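Local coordinates for DNA mismatch repair protein MutS (Thermus aquaticus, PDB 1EWQ) that binds mismatched DNA, probably carrying out the recognition step of mismatch repair, and has a weak ATPase activity, at residues 347-352 / 380-385; 397-402 / 501-506; 409-414 / 496-501; 446-451 / 486-491. One frame throughout, in Å; residues are numbered along the deposited sequence.

All four contacts lie in the mostly helical part of the chain, and interactions 2, 3 and 4 share helix 479-511. Going outward, interactions 1 and 2 are buried and wholly apolar between their segments, their centres about 10 Å apart. Interaction 3, about 9 Å from interaction 2 between centres, is only partly buried; there a leucine contact sits beside a salt-bridge network, and Glu501 belongs to both contacts. Interaction 4, centred about 18 Å from interaction 3, is also partly buried but relies on tyrosines, where the long helix meets the small sheet near the DNA. Chemistry thus passes from purely apolar, through mixed apolar and charged, to tyrosine-based as the distance from the chain's centre grows.

Interaction 1: 347-352 / 380-385; sequences KDLGAL and EELEAA
Leu382 on helix 376-385 points its isobutyl group at Leu349 and Leu352, one turn apart on helix 346-366, so that two consecutive helices of the MutS core pack as a helical hairpin. The tight part centres on one methyl: Leu382 CD1 lies 3.8 Å from Leu352 CG and 4.0 Å from Leu352 CD2. These two side chains cross at about a right angle. Leu352 has its CG opposite the backbone N (chi1 174°), which swings the branch across the gap between the helices. Leu349 is held less closely, its CB standing 4.4 Å from Leu382 CD2. No hydrogen bond spans the segments, and all three leucines are buried; helix 479-511 adds Phe503, Val506 and Ala510 against them. The outer side is loose and charged. Lys347 and Glu380 are exposed and lie far from the opposite segment, whereas the partly exposed Glu381 turns to a salt bridge with Arg509. The hairpin also brings an apolar group up to the backbone: Leu382 CD1 rests 3.9 Å from the carbonyl O of Leu349.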
# COMPACT_ATOMS: atom_id res chain seq x y z
N LYS C 347 20.63 -25.32 8.49
CA LYS C 347 19.76 -24.65 9.44
C LYS C 347 18.54 -25.54 9.72
O LYS C 347 18.08 -25.67 10.86
CB LYS C 347 19.29 -23.31 8.87
CG LYS C 347 18.76 -22.36 9.90
CD LYS C 347 19.93 -21.71 10.66
CE LYS C 347 20.79 -20.86 9.72
NZ LYS C 347 21.89 -20.16 10.45
N ASP C 348 18.02 -26.17 8.66
CA ASP C 348 16.87 -27.05 8.83
C ASP C 348 17.23 -28.20 9.76
O ASP C 348 16.42 -28.58 10.60
CB ASP C 348 16.39 -27.59 7.48
CG ASP C 348 15.78 -26.50 6.61
OD1 ASP C 348 14.99 -25.71 7.15
OD2 ASP C 348 16.09 -26.45 5.41
N LEU C 349 18.43 -28.75 9.62
CA LEU C 349 18.84 -29.87 10.48
C LEU C 349 18.96 -29.45 11.95
O LEU C 349 18.72 -30.24 12.85
CB LEU C 349 20.18 -30.46 10.00
CG LEU C 349 20.17 -31.07 8.59
CD1 LEU C 349 21.55 -31.60 8.26
CD2 LEU C 349 19.14 -32.18 8.49
N GLY C 350 19.34 -28.19 12.18
CA GLY C 350 19.45 -27.72 13.55
C GLY C 350 18.06 -27.68 14.14
O GLY C 350 17.82 -28.20 15.23
N ALA C 351 17.14 -27.06 13.41
CA ALA C 351 15.76 -26.97 13.85
C ALA C 351 15.19 -28.38 14.04
O ALA C 351 14.45 -28.64 14.98
CB ALA C 351 14.93 -26.18 12.84
N LEU C 352 15.55 -29.29 13.13
CA LEU C 352 15.07 -30.66 13.22
C LEU C 352 15.52 -31.31 14.53
O LEU C 352 14.71 -31.89 15.24
CB LEU C 352 15.58 -31.49 12.03
CG LEU C 352 15.26 -32.99 12.07
CD1 LEU C 352 13.77 -33.22 12.31
CD2 LEU C 352 15.70 -33.65 10.77
N GLU C 380 20.05 -38.47 18.01
CA GLU C 380 21.40 -38.70 18.50
C GLU C 380 22.46 -38.45 17.44
O GLU C 380 23.50 -37.84 17.73
CB GLU C 380 21.53 -40.14 19.02
CG GLU C 380 20.58 -40.48 20.16
CD GLU C 380 20.67 -41.93 20.58
OE1 GLU C 380 20.68 -42.81 19.68
OE2 GLU C 380 20.73 -42.20 21.80
N GLU C 381 22.22 -38.92 16.21
CA GLU C 381 23.17 -38.72 15.13
C GLU C 381 23.31 -37.23 14.86
O GLU C 381 24.41 -36.74 14.63
CB GLU C 381 22.71 -39.43 13.84
CG GLU C 381 22.64 -40.95 13.92
CD GLU C 381 22.54 -41.60 12.53
OE1 GLU C 381 23.54 -41.54 11.79
OE2 GLU C 381 21.46 -42.14 12.18
N LEU C 382 22.19 -36.51 14.90
CA LEU C 382 22.20 -35.07 14.67
C LEU C 382 22.98 -34.40 15.79
O LEU C 382 23.84 -33.55 15.55
CB LEU C 382 20.78 -34.51 14.60
CG LEU C 382 19.96 -34.80 13.33
CD1 LEU C 382 18.60 -34.13 13.43
CD2 LEU C 382 20.71 -34.28 12.12
N GLU C 383 22.67 -34.79 17.03
CA GLU C 383 23.34 -34.23 18.20
C GLU C 383 24.85 -34.46 18.15
O GLU C 383 25.63 -33.60 18.55
CB GLU C 383 22.78 -34.87 19.48
CG GLU C 383 21.41 -34.37 19.90
CD GLU C 383 20.84 -35.16 21.08
OE1 GLU C 383 21.46 -35.17 22.16
OE2 GLU C 383 19.77 -35.78 20.91
N ALA C 384 25.24 -35.63 17.65
CA ALA C 384 26.65 -36.00 17.55
C ALA C 384 27.34 -35.44 16.31
O ALA C 384 28.57 -35.40 16.25
CB ALA C 384 26.78 -37.51 17.55
N ALA C 385 26.56 -35.02 15.32
CA ALA C 385 27.13 -34.50 14.09
C ALA C 385 27.26 -32.98 14.01
O ALA C 385 28.28 -32.47 13.54
CB ALA C 385 26.32 -35.00 12.91

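Interaction 2: 397-402 / 501-506; sequences GGLIRE and EVFLEV
Leu399 is the first residue of 397-402 to touch 501-506. Its CD1 settles against the base of the Phe503 side chain, 3.6 Å from Phe503 CD1 and 3.7 Å from Phe503 CB, approaching the ring obliquely. Phe503 has its ring anti to the backbone N (chi1 164°), and the ring also touches Pro346 and Leu349. Ile400 follows with its longer branch: Ile400 CG1 and CD1 are each 3.6 Å from Val502 CG1, so a single valine methyl meets two successive carbons of the isoleucine. CG1 of Ile400 lies beside its own backbone N (chi1 -57°), and that branch rather than CG2 makes the close approach, Ile400 CG2 being 4.1 Å from Val502 CG1. Beyond this pair the chain leaves the helix. Arg401 pairs by its backbone with Ala385, and Glu402 turns outward to a salt bridge with Arg416. Between the segments there is no hydrogen bond, and the four touching residues are buried, so their fit is purely apolar. Two adjacent hydrophobic residues of the loop between helices 376-385 and 406-433 thus pack on helix 479-511 within MutS domain III, where the long antiparallel helix pair leaves the helical core.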
# COMPACT_ATOMS: atom_id res chain seq x y z
N GLY C 397 32.41 -21.42 8.70
CA GLY C 397 32.65 -22.09 9.97
C GLY C 397 32.24 -23.54 10.11
O GLY C 397 31.51 -24.09 9.29
N GLY C 398 32.70 -24.15 11.20
CA GLY C 398 32.41 -25.54 11.49
C GLY C 398 30.95 -25.90 11.66
O GLY C 398 30.30 -25.53 12.64
N LEU C 399 30.43 -26.64 10.69
CA LEU C 399 29.06 -27.08 10.72
C LEU C 399 29.10 -28.36 11.56
O LEU C 399 28.32 -28.54 12.49
CB LEU C 399 28.60 -27.41 9.31
CG LEU C 399 27.11 -27.47 8.97
CD1 LEU C 399 26.96 -28.29 7.71
CD2 LEU C 399 26.30 -28.09 10.10
N ILE C 400 30.06 -29.22 11.23
CA ILE C 400 30.25 -30.50 11.89
C ILE C 400 31.17 -30.39 13.09
O ILE C 400 32.18 -29.69 13.04
CB ILE C 400 30.84 -31.53 10.89
CG1 ILE C 400 29.91 -31.66 9.68
CG2 ILE C 400 31.03 -32.89 11.56
CD1 ILE C 400 28.50 -32.11 10.02
N ARG C 401 30.83 -31.09 14.16
CA ARG C 401 31.63 -31.04 15.38
C ARG C 401 32.89 -31.89 15.36
O ARG C 401 32.96 -32.92 14.67
CB ARG C 401 30.79 -31.46 16.58
CG ARG C 401 29.55 -30.62 16.73
CD ARG C 401 29.08 -30.60 18.16
NE ARG C 401 28.88 -31.93 18.70
CZ ARG C 401 28.31 -32.16 19.87
NH1 ARG C 401 27.88 -31.14 20.60
NH2 ARG C 401 28.15 -33.41 20.31
N GLU C 402 33.89 -31.46 16.12
CA GLU C 402 35.15 -32.18 16.20
C GLU C 402 34.95 -33.59 16.74
O GLU C 402 34.20 -33.81 17.70
CB GLU C 402 36.14 -31.42 17.07
CG GLU C 402 36.77 -30.23 16.35
CD GLU C 402 37.64 -29.39 17.26
OE1 GLU C 402 38.56 -29.96 17.89
OE2 GLU C 402 37.40 -28.16 17.33
N GLU C 501 30.52 -32.90 2.33
CA GLU C 501 30.19 -34.31 2.14
C GLU C 501 29.52 -34.85 3.41
O GLU C 501 28.53 -35.57 3.33
CB GLU C 501 31.45 -35.14 1.84
CG GLU C 501 32.28 -34.66 0.65
CD GLU C 501 33.48 -35.57 0.34
OE1 GLU C 501 34.13 -36.07 1.29
OE2 GLU C 501 33.79 -35.77 -0.85
N VAL C 502 30.06 -34.49 4.57
CA VAL C 502 29.49 -34.96 5.83
C VAL C 502 28.09 -34.38 6.03
O VAL C 502 27.19 -35.08 6.48
CB VAL C 502 30.38 -34.58 7.02
CG1 VAL C 502 29.72 -35.00 8.32
CG2 VAL C 502 31.74 -35.27 6.88
N PHE C 503 27.92 -33.11 5.69
CA PHE C 503 26.61 -32.48 5.82
C PHE C 503 25.60 -33.28 5.01
O PHE C 503 24.53 -33.64 5.51
CB PHE C 503 26.62 -31.04 5.31
CG PHE C 503 25.26 -30.47 5.08
CD1 PHE C 503 24.39 -30.24 6.14
CD2 PHE C 503 24.81 -30.23 3.78
CE1 PHE C 503 23.09 -29.77 5.91
CE2 PHE C 503 23.51 -29.77 3.55
CZ PHE C 503 22.65 -29.54 4.62
N LEU C 504 25.94 -33.55 3.75
CA LEU C 504 25.06 -34.31 2.86
C LEU C 504 24.76 -35.71 3.40
O LEU C 504 23.63 -36.17 3.30
CB LEU C 504 25.68 -34.40 1.46
CG LEU C 504 25.73 -33.05 0.74
CD1 LEU C 504 26.36 -33.20 -0.64
CD2 LEU C 504 24.31 -32.50 0.62
N GLU C 505 25.76 -36.37 3.97
CA GLU C 505 25.58 -37.71 4.51
C GLU C 505 24.60 -37.64 5.69
O GLU C 505 23.69 -38.45 5.80
CB GLU C 505 26.93 -38.29 4.97
CG GLU C 505 27.98 -38.41 3.83
CD GLU C 505 29.38 -38.84 4.31
OE1 GLU C 505 29.63 -38.86 5.54
OE2 GLU C 505 30.23 -39.14 3.44
N VAL C 506 24.80 -36.66 6.57
CA VAL C 506 23.93 -36.49 7.72
C VAL C 506 22.51 -36.12 7.26
O VAL C 506 21.52 -36.60 7.81
CB VAL C 506 24.47 -35.38 8.66
CG1 VAL C 506 23.54 -35.19 9.85
CG2 VAL C 506 25.87 -35.74 9.13

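Interaction 3: 409-414 / 496-501; sequences DALRAA and RRREEE
Leu411 and Arg498 meet at about a right angle, with Leu411 CD1 resting 3.7 Å from Arg498 CB and thus on the aliphatic start of the arginine, whose charged end leads away. The second pair, Arg412 and Glu499, also crosses nearly perpendicularly, and its guanidinium and carboxylate planes stand 76° apart. Glu499 OE2 comes to the edge of the guanidinium, near its plane, but the salt bridge is slack: Arg412 NH2 lies 3.5 Å from it, and the hydrogen bond is weak, with an N-H...O angle of 133°. A bend at chi2 (-135°) brings the end of Arg412 nearer to the opposing helix than its start suggests. These pairs tie helix 406-433 to helix 479-511, which run antiparallel here as the two long helices of the MutS lever. Glu499 OE2 has stronger partners in the backbone amides of Leu399 and Ile400, which would fix the carboxylate, while Arg412 NH2 also meets the carbonyl of Ile400 weakly. On its other side, Arg412 has Asp409 OD1 in the plane of its guanidinium, at a long 3.7 Å from NH1. The end of Arg498 bridges to Asp405 and Glu505, and its NH2 is also 2.9 Å from Glu501 OE1, which it meets from above the carboxylate plane. The second oxygen of that carboxylate is taken up in turn, Glu501 OE2 lying 3.2 Å from Arg497 NE.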
# COMPACT_ATOMS: atom_id res chain seq x y z
N ASP C 409 38.49 -34.42 10.86
CA ASP C 409 39.33 -34.12 12.01
C ASP C 409 40.82 -34.17 11.64
O ASP C 409 41.62 -33.37 12.13
CB ASP C 409 39.03 -35.08 13.15
CG ASP C 409 37.67 -34.84 13.76
OD1 ASP C 409 37.41 -33.70 14.19
OD2 ASP C 409 36.86 -35.78 13.82
N ALA C 410 41.18 -35.11 10.78
CA ALA C 410 42.57 -35.22 10.35
C ALA C 410 42.89 -33.92 9.63
O ALA C 410 43.95 -33.33 9.84
CB ALA C 410 42.74 -36.41 9.40
N LEU C 411 41.95 -33.48 8.80
CA LEU C 411 42.11 -32.25 8.03
C LEU C 411 42.21 -31.01 8.91
O LEU C 411 43.05 -30.14 8.66
CB LEU C 411 40.95 -32.10 7.04
CG LEU C 411 40.90 -33.11 5.89
CD1 LEU C 411 39.59 -32.94 5.12
CD2 LEU C 411 42.08 -32.89 4.95
N ARG C 412 41.36 -30.92 9.93
CA ARG C 412 41.38 -29.76 10.83
C ARG C 412 42.66 -29.73 11.66
O ARG C 412 43.25 -28.67 11.88
CB ARG C 412 40.18 -29.77 11.77
CG ARG C 412 38.82 -29.50 11.11
CD ARG C 412 38.03 -28.49 11.96
NE ARG C 412 36.59 -28.50 11.70
CZ ARG C 412 35.78 -29.51 12.01
NH1 ARG C 412 36.27 -30.60 12.58
NH2 ARG C 412 34.48 -29.41 11.75
N ALA C 413 43.09 -30.90 12.13
CA ALA C 413 44.30 -31.02 12.93
C ALA C 413 45.48 -30.41 12.19
O ALA C 413 46.21 -29.59 12.74
CB ALA C 413 44.57 -32.48 13.24
N ALA C 414 45.66 -30.83 10.95
CA ALA C 414 46.75 -30.35 10.11
C ALA C 414 46.63 -28.85 9.84
O ALA C 414 47.63 -28.17 9.61
CB ALA C 414 46.77 -31.12 8.79
N ARG C 496 36.60 -27.77 3.32
CA ARG C 496 35.28 -27.37 2.81
C ARG C 496 34.62 -28.55 2.11
O ARG C 496 33.42 -28.76 2.25
CB ARG C 496 35.39 -26.21 1.82
CG ARG C 496 35.73 -24.87 2.45
CD ARG C 496 35.65 -23.75 1.41
NE ARG C 496 36.77 -22.83 1.51
CZ ARG C 496 37.99 -23.07 1.02
NH1 ARG C 496 38.25 -24.20 0.39
NH2 ARG C 496 38.95 -22.17 1.18
N ARG C 497 35.41 -29.31 1.35
CA ARG C 497 34.89 -30.47 0.64
C ARG C 497 34.33 -31.52 1.58
O ARG C 497 33.14 -31.81 1.57
CB ARG C 497 35.97 -31.13 -0.23
CG ARG C 497 35.41 -32.35 -0.97
CD ARG C 497 36.41 -33.06 -1.86
NE ARG C 497 35.70 -34.04 -2.69
CZ ARG C 497 36.29 -34.82 -3.60
NH1 ARG C 497 37.60 -34.75 -3.80
NH2 ARG C 497 35.55 -35.66 -4.33
N ARG C 498 35.21 -32.11 2.39
CA ARG C 498 34.83 -33.14 3.34
C ARG C 498 33.65 -32.71 4.21
O ARG C 498 32.74 -33.49 4.46
CB ARG C 498 36.02 -33.50 4.24
CG ARG C 498 35.66 -34.26 5.52
CD ARG C 498 35.50 -35.76 5.31
NE ARG C 498 34.49 -36.13 4.33
CZ ARG C 498 33.66 -37.16 4.47
NH1 ARG C 498 33.71 -37.93 5.54
NH2 ARG C 498 32.77 -37.43 3.52
N GLU C 499 33.67 -31.46 4.68
CA GLU C 499 32.60 -30.98 5.53
C GLU C 499 31.26 -30.92 4.80
O GLU C 499 30.22 -31.17 5.40
CB GLU C 499 32.96 -29.62 6.14
CG GLU C 499 31.98 -29.18 7.21
CD GLU C 499 32.55 -28.10 8.11
OE1 GLU C 499 33.21 -27.18 7.58
OE2 GLU C 499 32.33 -28.17 9.34
N GLU C 500 31.27 -30.58 3.52
CA GLU C 500 30.03 -30.55 2.76
C GLU C 500 29.57 -31.99 2.57
O GLU C 500 28.37 -32.28 2.63
CB GLU C 500 30.21 -29.88 1.40
CG GLU C 500 28.87 -29.63 0.70
CD GLU C 500 29.01 -29.04 -0.69
OE1 GLU C 500 29.24 -29.82 -1.64
OE2 GLU C 500 28.90 -27.80 -0.83
N GLU C 501 30.52 -32.90 2.33
CA GLU C 501 30.19 -34.31 2.14
C GLU C 501 29.52 -34.85 3.41
O GLU C 501 28.53 -35.57 3.33
CB GLU C 501 31.45 -35.14 1.84
CG GLU C 501 32.28 -34.66 0.65
CD GLU C 501 33.48 -35.57 0.34
OE1 GLU C 501 34.13 -36.07 1.29
OE2 GLU C 501 33.79 -35.77 -0.85

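Interaction 4: 446-451 / 486-491; sequences FGYYLE and REVYRL
Tyr448 and Val488 carry the van der Waals part of this contact, joined by Gly447 and Tyr489. Tyr448 extends its ring toward the helix so that its OH lies 3.8 Å from Val488 CG1, the two side chains crossing at about a right angle. With CG beside the backbone N (chi1 -69°), the ring of Tyr448 leaves the strand corner and its far end approaches the helix more closely than its start. In the other direction, Tyr489 reaches out from the helix until its OH is 3.8 Å from Gly447 CA. The backbone conformation of Gly447 by itself calls for glycine, because a CB there would jam against the carbonyl O of Phe446.

No hydrogen bond crosses between the segments; the polar groups at the contact turn to partners elsewhere. The hydroxyl of Tyr489 bonds with that of Tyr442, and the amide of Tyr448 is held by Glu485 OE1, which ties the turn to the helix one residue before 486-491. Aromatic contacts add to this: the ring of Tyr448 stacks with Phe422 of helix 406-433 and meets Tyr442 with planes at about 55°.

In the assembly, Phe446, turned away from the helix, packs on Leu470 of the second subunit. The nearest atom of this contact lies about 5 Å from the bound DNA. A small antiparallel sheet, strands 439-443, 449-453, 473-477 and 465-469, inserted between helices 406-433 and 479-511 and seated on them by tyrosines, is the mark of MutS domain IV, the DNA-contacting tip of the long helix pair.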
# COMPACT_ATOMS: atom_id res chain seq x y z
N PHE C 446 47.75 -10.69 -0.54
CA PHE C 446 49.16 -11.06 -0.55
C PHE C 446 49.48 -12.36 0.20
O PHE C 446 50.61 -12.85 0.11
CB PHE C 446 50.02 -9.92 0.02
CG PHE C 446 49.96 -8.65 -0.80
CD1 PHE C 446 48.97 -7.69 -0.55
CD2 PHE C 446 50.87 -8.42 -1.83
CE1 PHE C 446 48.89 -6.53 -1.33
CE2 PHE C 446 50.80 -7.26 -2.61
CZ PHE C 446 49.81 -6.31 -2.36
N GLY C 447 48.52 -12.91 0.92
CA GLY C 447 48.76 -14.14 1.66
C GLY C 447 49.49 -13.87 2.96
O GLY C 447 49.34 -12.79 3.54
N TYR C 448 50.28 -14.83 3.44
CA TYR C 448 51.03 -14.64 4.69
C TYR C 448 52.26 -13.78 4.47
O TYR C 448 52.88 -13.85 3.41
CB TYR C 448 51.43 -15.99 5.28
CG TYR C 448 50.25 -16.77 5.81
CD1 TYR C 448 49.44 -17.51 4.95
CD2 TYR C 448 49.90 -16.71 7.16
CE1 TYR C 448 48.32 -18.18 5.43
CE2 TYR C 448 48.78 -17.37 7.64
CZ TYR C 448 47.99 -18.10 6.77
OH TYR C 448 46.88 -18.76 7.26
N TYR C 449 52.63 -13.00 5.47
CA TYR C 449 53.79 -12.11 5.32
C TYR C 449 54.42 -11.69 6.64
O TYR C 449 53.84 -11.87 7.71
CB TYR C 449 53.37 -10.85 4.55
CG TYR C 449 52.26 -10.07 5.23
CD1 TYR C 449 52.50 -9.37 6.42
CD2 TYR C 449 50.97 -10.09 4.72
CE1 TYR C 449 51.47 -8.69 7.09
CE2 TYR C 449 49.93 -9.42 5.38
CZ TYR C 449 50.18 -8.73 6.56
OH TYR C 449 49.15 -8.10 7.22
N LEU C 450 55.61 -11.10 6.53
CA LEU C 450 56.36 -10.58 7.67
C LEU C 450 56.23 -9.07 7.52
O LEU C 450 56.41 -8.53 6.42
CB LEU C 450 57.84 -10.98 7.56
CG LEU C 450 58.14 -12.47 7.70
CD1 LEU C 450 59.43 -12.81 6.97
CD2 LEU C 450 58.23 -12.83 9.19
N GLU C 451 55.92 -8.39 8.62
CA GLU C 451 55.71 -6.95 8.58
C GLU C 451 56.65 -6.20 9.52
O GLU C 451 56.75 -6.53 10.70
CB GLU C 451 54.25 -6.63 8.93
CG GLU C 451 53.86 -5.17 8.82
CD GLU C 451 52.45 -4.90 9.33
OE1 GLU C 451 52.27 -4.75 10.56
OE2 GLU C 451 51.51 -4.87 8.50
N ARG C 486 50.81 -22.36 0.88
CA ARG C 486 50.17 -23.28 -0.07
C ARG C 486 49.58 -24.50 0.63
O ARG C 486 48.60 -25.07 0.18
CB ARG C 486 51.17 -23.75 -1.13
CG ARG C 486 51.63 -22.66 -2.09
CD ARG C 486 52.99 -23.00 -2.68
NE ARG C 486 53.46 -21.99 -3.63
CZ ARG C 486 54.71 -21.90 -4.07
NH1 ARG C 486 55.63 -22.76 -3.63
NH2 ARG C 486 55.06 -20.96 -4.94
N GLU C 487 50.21 -24.89 1.74
CA GLU C 487 49.76 -26.04 2.51
C GLU C 487 48.44 -25.70 3.21
O GLU C 487 47.47 -26.43 3.09
CB GLU C 487 50.83 -26.41 3.54
CG GLU C 487 50.51 -27.61 4.43
CD GLU C 487 50.24 -28.88 3.63
OE1 GLU C 487 50.66 -28.95 2.45
OE2 GLU C 487 49.62 -29.81 4.19
N VAL C 488 48.43 -24.59 3.94
CA VAL C 488 47.24 -24.16 4.65
C VAL C 488 46.06 -24.04 3.70
O VAL C 488 44.94 -24.42 4.03
CB VAL C 488 47.50 -22.81 5.37
CG1 VAL C 488 46.18 -22.14 5.73
CG2 VAL C 488 48.32 -23.04 6.63
N TYR C 489 46.32 -23.51 2.50
CA TYR C 489 45.27 -23.35 1.51
C TYR C 489 44.72 -24.71 1.05
O TYR C 489 43.50 -24.87 0.88
CB TYR C 489 45.78 -22.57 0.30
CG TYR C 489 45.97 -21.08 0.54
CD1 TYR C 489 45.36 -20.45 1.64
CD2 TYR C 489 46.69 -20.30 -0.35
CE1 TYR C 489 45.48 -19.08 1.83
CE2 TYR C 489 46.81 -18.92 -0.17
CZ TYR C 489 46.20 -18.32 0.92
OH TYR C 489 46.30 -16.95 1.09
N ARG C 490 45.61 -25.68 0.86
CA ARG C 490 45.19 -27.01 0.43
C ARG C 490 44.29 -27.63 1.49
O ARG C 490 43.25 -28.21 1.18
CB ARG C 490 46.40 -27.93 0.19
CG ARG C 490 46.02 -29.29 -0.40
CD ARG C 490 47.22 -30.25 -0.55
NE ARG C 490 47.21 -31.30 0.46
CZ ARG C 490 47.68 -31.14 1.69
NH1 ARG C 490 48.19 -29.98 2.05
NH2 ARG C 490 47.62 -32.14 2.57
N LEU C 491 44.69 -27.50 2.75
CA LEU C 491 43.90 -28.05 3.83
C LEU C 491 42.53 -27.39 3.86
O LEU C 491 41.51 -28.07 3.91
CB LEU C 491 44.61 -27.84 5.17
CG LEU C 491 45.87 -28.68 5.33
CD1 LEU C 491 46.50 -28.44 6.69
CD2 LEU C 491 45.49 -30.15 5.17